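Local coordinates for protein tyrosine--tRNA ligase, mitochondrial (Coccidioides posadasii, PDB 5IJX) that probably attaches tyrosine to its mitochondrial tRNA in an ATP-dependent reaction, as a class I aminoacyl-tRNA synthetase, at residues G67-V72 with R231-Q236. Residues are numbered along the deposited sequence; the frame is centred on the assembly and turned at random.
Sequences GFYAGV and RKVQVQ. With TYR (tyrosine), chain B.
Tyr69 and Gln236 pack against each other where parallel strands 67-72 and 233-239 run side by side in the Rossmann-like catalytic fold of a class I synthetase. Backbone bonds join the strands: Gly67 O accepts from both Gln234 N and Val235 N, the latter at 3.1 Å, and Tyr69 N donates to Val235 O over 3.2 Å. The axes of strand 67-72 and residues 233-236 are turned by 45° from each other. On one face of the sheet, Val235 CB lies 3.7 Å from Phe68 CD1 and its CG2 sits over the rim of that ring. The other face, lined by Tyr69, Val233 and Gln236 and covered by helix 217-229, leads into the tyrosine pocket. Gln236 is extended there, with CG anti to the backbone N (chi1 -172°). Its CB meets Tyr69 CE2, CG comes within 3.5 Å of that CE2, and CD lies beside Tyr69 OH. The amide plane is only 23° from the ring plane; NE2 is near Tyr69 OH but too poorly angled for a hydrogen bond, while OE1 lies toward CE1 of the bound tyrosine and accepts from Gln221 NE2, a bond that would help fix the rotation of the amide. Val233 CG1 touches Tyr69 CD2 at 3.8 Å. The Tyr69 phenol forms part of the tyrosine site: Tyr69 OH is hydrogen-bonded to the ligand OH at 3.1 Å, and that ligand oxygen lies near the Tyr69 ring plane.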
loop_
_atom_site.group_PDB
_atom_site.type_symbol
_atom_site.label_atom_id
_atom_site.label_comp_id
_atom_site.label_asym_id
_atom_site.label_seq_id
_atom_site.Cartn_x
_atom_site.Cartn_y
_atom_site.Cartn_z
ATOM N N GLY A 67 4.273 -13.919 -23.442
ATOM C CA GLY A 67 3.315 -14.582 -22.578
ATOM C C GLY A 67 2.045 -13.768 -22.421
ATOM O O GLY A 67 2.061 -12.539 -22.501
ATOM N N PHE A 68 0.939 -14.472 -22.192
ATOM C CA PHE A 68 -0.371 -13.873 -21.989
ATOM C C PHE A 68 -0.899 -14.291 -20.624
ATOM O O PHE A 68 -0.524 -15.344 -20.098
ATOM C CB PHE A 68 -1.364 -14.311 -23.082
ATOM C CG PHE A 68 -0.911 -14.003 -24.485
ATOM C CD1 PHE A 68 -1.609 -13.100 -25.269
ATOM C CD2 PHE A 68 0.207 -14.619 -25.022
ATOM C CE1 PHE A 68 -1.197 -12.814 -26.557
ATOM C CE2 PHE A 68 0.623 -14.335 -26.307
ATOM C CZ PHE A 68 -0.079 -13.432 -27.077
ATOM N N TYR A 69 -1.773 -13.472 -20.045
ATOM C CA TYR A 69 -2.404 -13.860 -18.791
ATOM C C TYR A 69 -3.758 -13.178 -18.656
ATOM O O TYR A 69 -3.968 -12.066 -19.147
ATOM C CB TYR A 69 -1.508 -13.544 -17.578
ATOM C CG TYR A 69 -1.827 -12.261 -16.832
ATOM C CD1 TYR A 69 -2.738 -12.254 -15.781
ATOM C CD2 TYR A 69 -1.197 -11.067 -17.154
ATOM C CE1 TYR A 69 -3.025 -11.092 -15.088
ATOM C CE2 TYR A 69 -1.479 -9.898 -16.467
ATOM C CZ TYR A 69 -2.395 -9.918 -15.434
ATOM O OH TYR A 69 -2.683 -8.762 -14.742
ATOM N N ALA A 70 -4.680 -13.882 -18.000
ATOM C CA ALA A 70 -5.998 -13.367 -17.667
ATOM C C ALA A 70 -6.290 -13.690 -16.210
ATOM O O ALA A 70 -5.871 -14.729 -15.693
ATOM C CB ALA A 70 -7.092 -13.964 -18.569
ATOM N N GLY A 71 -7.003 -12.791 -15.549
ATOM C CA GLY A 71 -7.281 -12.914 -14.126
ATOM C C GLY A 71 -8.766 -12.993 -13.855
ATOM O O GLY A 71 -9.559 -12.284 -14.479
ATOM N N VAL A 72 -9.141 -13.860 -12.918
ATOM C CA VAL A 72 -10.519 -13.987 -12.462
ATOM C C VAL A 72 -10.538 -13.807 -10.954
ATOM O O VAL A 72 -9.752 -14.438 -10.237
ATOM C CB VAL A 72 -11.130 -15.342 -12.851
ATOM C CG1 VAL A 72 -12.555 -15.444 -12.332
ATOM C CG2 VAL A 72 -11.109 -15.506 -14.351
ATOM N N ARG A 231 8.463 -11.623 -15.552
ATOM C CA ARG A 231 8.572 -13.054 -15.813
ATOM C C ARG A 231 8.037 -13.417 -17.198
ATOM O O ARG A 231 7.375 -14.439 -17.383
ATOM C CB ARG A 231 7.854 -13.843 -14.721
ATOM C CG ARG A 231 8.493 -13.640 -13.355
ATOM C CD ARG A 231 7.626 -14.130 -12.213
ATOM N NE ARG A 231 8.336 -14.033 -10.938
ATOM C CZ ARG A 231 8.555 -12.896 -10.284
ATOM N NH1 ARG A 231 8.123 -11.742 -10.775
ATOM N NH2 ARG A 231 9.213 -12.909 -9.134
ATOM N N LYS A 232 8.323 -12.566 -18.185
ATOM C CA LYS A 232 8.145 -12.831 -19.614
ATOM C C LYS A 232 6.700 -12.727 -20.089
ATOM O O LYS A 232 6.420 -13.100 -21.241
ATOM C CB LYS A 232 8.689 -14.212 -19.995
ATOM C CG LYS A 232 10.108 -14.485 -19.499
ATOM C CD LYS A 232 11.114 -13.495 -20.072
ATOM C CE LYS A 232 12.520 -13.786 -19.571
ATOM N NZ LYS A 232 13.550 -12.978 -20.283
ATOM N N VAL A 233 5.778 -12.230 -19.268
ATOM C CA VAL A 233 4.382 -12.058 -19.661
ATOM C C VAL A 233 4.171 -10.597 -20.036
ATOM O O VAL A 233 4.284 -9.709 -19.184
ATOM C CB VAL A 233 3.425 -12.485 -18.538
ATOM C CG1 VAL A 233 1.979 -12.201 -18.928
ATOM C CG2 VAL A 233 3.615 -13.965 -18.213
ATOM N N GLN A 234 3.842 -10.343 -21.304
ATOM C CA GLN A 234 3.755 -8.981 -21.815
ATOM C C GLN A 234 2.366 -8.557 -22.268
ATOM O O GLN A 234 2.167 -7.366 -22.535
ATOM C CB GLN A 234 4.727 -8.794 -22.990
ATOM C CG GLN A 234 6.182 -8.662 -22.567
ATOM C CD GLN A 234 7.117 -8.439 -23.742
ATOM O OE1 GLN A 234 8.083 -9.179 -23.932
ATOM N NE2 GLN A 234 6.836 -7.410 -24.534
ATOM N N VAL A 235 1.406 -9.472 -22.363
ATOM C CA VAL A 235 0.058 -9.154 -22.819
ATOM C C VAL A 235 -0.924 -9.552 -21.728
ATOM O O VAL A 235 -0.889 -10.688 -21.243
ATOM C CB VAL A 235 -0.282 -9.876 -24.136
ATOM C CG1 VAL A 235 -1.624 -9.398 -24.669
ATOM C CG2 VAL A 235 0.817 -9.661 -25.164
ATOM N N GLN A 236 -1.799 -8.625 -21.344
ATOM C CA GLN A 236 -2.893 -8.942 -20.433
ATOM C C GLN A 236 -4.195 -9.008 -21.217
ATOM O O GLN A 236 -4.506 -8.098 -21.994
ATOM C CB GLN A 236 -3.018 -7.918 -19.301
ATOM C CG GLN A 236 -4.026 -8.350 -18.225
ATOM C CD GLN A 236 -4.209 -7.355 -17.082
ATOM O OE1 GLN A 236 -5.133 -7.492 -16.282
ATOM N NE2 GLN A 236 -3.331 -6.362 -16.995
HETATM N N TYR B . -10.483 -7.658 -12.400
HETATM C CA TYR B . -10.805 -9.040 -12.736
HETATM C C TYR B . -12.297 -9.310 -12.541
HETATM O O TYR B . -12.878 -10.200 -13.168
HETATM C CB TYR B . -9.978 -10.004 -11.879
HETATM C CG TYR B . -8.477 -9.786 -11.949
HETATM C CD1 TYR B . -7.859 -9.410 -13.135
HETATM C CD2 TYR B . -7.680 -9.958 -10.825
HETATM C CE1 TYR B . -6.488 -9.212 -13.197
HETATM C CE2 TYR B . -6.311 -9.761 -10.877
HETATM C CZ TYR B . -5.720 -9.389 -12.063
HETATM O OH TYR B . -4.357 -9.195 -12.111
HETATM O OXT TYR B . -12.960 -8.644 -11.744
#